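Local coordinates for protein serine Recombinase (Sulfolobus solfataricus, PDB 3LHF) that probably binds DNA and exchanges its strands as a transposon-encoded serine recombinase, the chain here being its resolvase-type catalytic domain, at residues Tyr25-Gln29 and Val95-Glu99. The protein carries 1 engineered substitution. Residues are numbered along the deposited sequence; the frame is centred on the assembly and turned at random.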
loop_
_atom_site.group_PDB
_atom_site.type_symbol
_atom_site.label_atom_id
_atom_site.label_comp_id
_atom_site.label_asym_id
_atom_site.label_seq_id
_atom_site.Cartn_x
_atom_site.Cartn_y
_atom_site.Cartn_z
ATOM N N TYR D 25 -15.349 -5.446 -20.912
ATOM C CA TYR D 25 -14.084 -6.030 -21.285
ATOM C C TYR D 25 -13.720 -7.230 -20.429
ATOM O O TYR D 25 -13.288 -8.230 -20.931
ATOM C CB TYR D 25 -12.991 -4.989 -21.193
ATOM C CG TYR D 25 -11.633 -5.586 -21.232
ATOM C CD1 TYR D 25 -10.895 -5.743 -20.091
ATOM C CD2 TYR D 25 -11.103 -6.028 -22.406
ATOM C CE1 TYR D 25 -9.674 -6.292 -20.132
ATOM C CE2 TYR D 25 -9.884 -6.580 -22.450
ATOM C CZ TYR D 25 -9.175 -6.714 -21.313
ATOM O OH TYR D 25 -7.962 -7.274 -21.374
ATOM N N LEU D 26 -13.907 -7.128 -19.131
ATOM C CA LEU D 26 -13.618 -8.236 -18.252
ATOM C C LEU D 26 -14.504 -9.431 -18.563
ATOM O O LEU D 26 -14.048 -10.543 -18.595
ATOM C CB LEU D 26 -13.802 -7.817 -16.808
ATOM C CG LEU D 26 -12.703 -6.959 -16.214
ATOM C CD1 LEU D 26 -13.221 -6.128 -15.111
ATOM C CD2 LEU D 26 -11.575 -7.802 -15.747
ATOM N N GLU D 27 -15.771 -9.164 -18.810
ATOM C CA GLU D 27 -16.738 -10.187 -19.099
ATOM C C GLU D 27 -16.395 -10.937 -20.370
ATOM O O GLU D 27 -16.598 -12.115 -20.444
ATOM C CB GLU D 27 -18.140 -9.594 -19.152
ATOM C CG GLU D 27 -18.564 -8.968 -17.867
ATOM C CD GLU D 27 -19.900 -8.287 -17.956
ATOM O OE1 GLU D 27 -20.394 -8.095 -19.055
ATOM O OE2 GLU D 27 -20.456 -7.930 -16.929
ATOM N N GLU D 28 -15.901 -10.238 -21.370
ATOM C CA GLU D 28 -15.430 -10.849 -22.597
ATOM C C GLU D 28 -14.212 -11.738 -22.402
ATOM O O GLU D 28 -14.068 -12.760 -23.038
ATOM C CB GLU D 28 -15.137 -9.787 -23.641
ATOM N N GLN D 29 -13.312 -11.302 -21.543
ATOM C CA GLN D 29 -12.162 -12.087 -21.181
ATOM C C GLN D 29 -12.451 -13.369 -20.387
ATOM O O GLN D 29 -11.857 -14.376 -20.655
ATOM C CB GLN D 29 -11.143 -11.208 -20.482
ATOM C CG GLN D 29 -10.767 -9.985 -21.248
ATOM C CD GLN D 29 -10.563 -10.259 -22.699
ATOM O OE1 GLN D 29 -11.096 -9.580 -23.542
ATOM N NE2 GLN D 29 -9.793 -11.266 -22.999
ATOM N N VAL D 95 -4.826 -11.115 -13.531
ATOM C CA VAL D 95 -4.653 -9.789 -14.081
ATOM C C VAL D 95 -4.596 -9.881 -15.591
ATOM O O VAL D 95 -3.684 -10.430 -16.122
ATOM C CB VAL D 95 -3.339 -9.170 -13.592
ATOM C CG1 VAL D 95 -3.080 -7.886 -14.285
ATOM C CG2 VAL D 95 -3.351 -8.966 -12.131
ATOM N N ILE D 96 -5.571 -9.341 -16.289
ATOM C CA ILE D 96 -5.628 -9.566 -17.710
ATOM C C ILE D 96 -4.714 -8.685 -18.548
ATOM O O ILE D 96 -4.428 -9.015 -19.650
ATOM C CB ILE D 96 -7.072 -9.657 -18.273
ATOM C CG1 ILE D 96 -7.887 -8.425 -17.983
ATOM C CG2 ILE D 96 -7.828 -10.862 -17.714
ATOM C CD1 ILE D 96 -9.345 -8.702 -18.076
ATOM N N ASN D 97 -4.225 -7.589 -18.010
ATOM C CA ASN D 97 -3.234 -6.795 -18.704
ATOM C C ASN D 97 -2.141 -6.425 -17.760
ATOM O O ASN D 97 -2.340 -5.656 -16.861
ATOM C CB ASN D 97 -3.830 -5.550 -19.322
ATOM C CG ASN D 97 -4.790 -5.858 -20.409
ATOM O OD1 ASN D 97 -4.656 -6.823 -21.113
ATOM N ND2 ASN D 97 -5.789 -5.043 -20.531
ATOM N N GLN D 98 -0.977 -7.000 -17.970
ATOM C CA GLN D 98 0.112 -6.854 -17.044
ATOM C C GLN D 98 0.934 -5.587 -17.253
ATOM O O GLN D 98 2.073 -5.654 -17.645
ATOM C CB GLN D 98 0.982 -8.088 -17.148
ATOM C CG GLN D 98 1.666 -8.475 -15.900
ATOM C CD GLN D 98 0.824 -9.311 -15.006
ATOM O OE1 GLN D 98 0.349 -10.365 -15.386
ATOM N NE2 GLN D 98 0.641 -8.849 -13.795
ATOM N N GLU D 99 0.343 -4.442 -16.955
ATOM C CA GLU D 99 0.929 -3.136 -17.220
ATOM C C GLU D 99 0.387 -2.011 -16.333
ATOM O O GLU D 99 -0.638 -2.147 -15.702
ATOM C CB GLU D 99 0.697 -2.775 -18.676
ATOM C CG GLU D 99 0.886 -1.339 -19.015
ATOM C CD GLU D 99 0.474 -1.036 -20.417
ATOM O OE1 GLU D 99 -0.539 -1.576 -20.841
ATOM O OE2 GLU D 99 1.156 -0.260 -21.085
#
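Tyr25 OH reaches the side-chain amide of Asn97, 3.6 Å from CG, the amide plane turned 36° from the ring. In this resolvase-type domain, with its parallel four-stranded sheet, the meeting joins the last turn of helix 16-29 to the loop leaving edge strand 92-95. Tyr25 and Ile96 extend from opposite directions, and CG1 of Ile96 passes 3.5 Å from CE1 of the ring. The phenol is carried toward the loop because CG of Tyr25 lies anti to the backbone N (chi1 166°). CD1 of Ile96 enters between Tyr25, Leu26 and Gln29; Leu26 CD2 touches it at 3.3 Å, a closeness that is doubtful. Leu26 continues inward to Leu6 and Ala8 of strand 3-10, whereas the side chain of Tyr25 also touches Ala69 in another loop. On the loop side, Ile96 is tied by backbone hydrogen bonding to Val68. Replacing Tyr25 with alanine would probably leave the isoleucine tip less enclosed and deprive the Asn97 amide of its neighbouring hydroxyl. Gln29 lays its CG over one face of the Tyr25 ring, offset toward the rim, and the same CG lies 3.7 Å from Ile96 CD1.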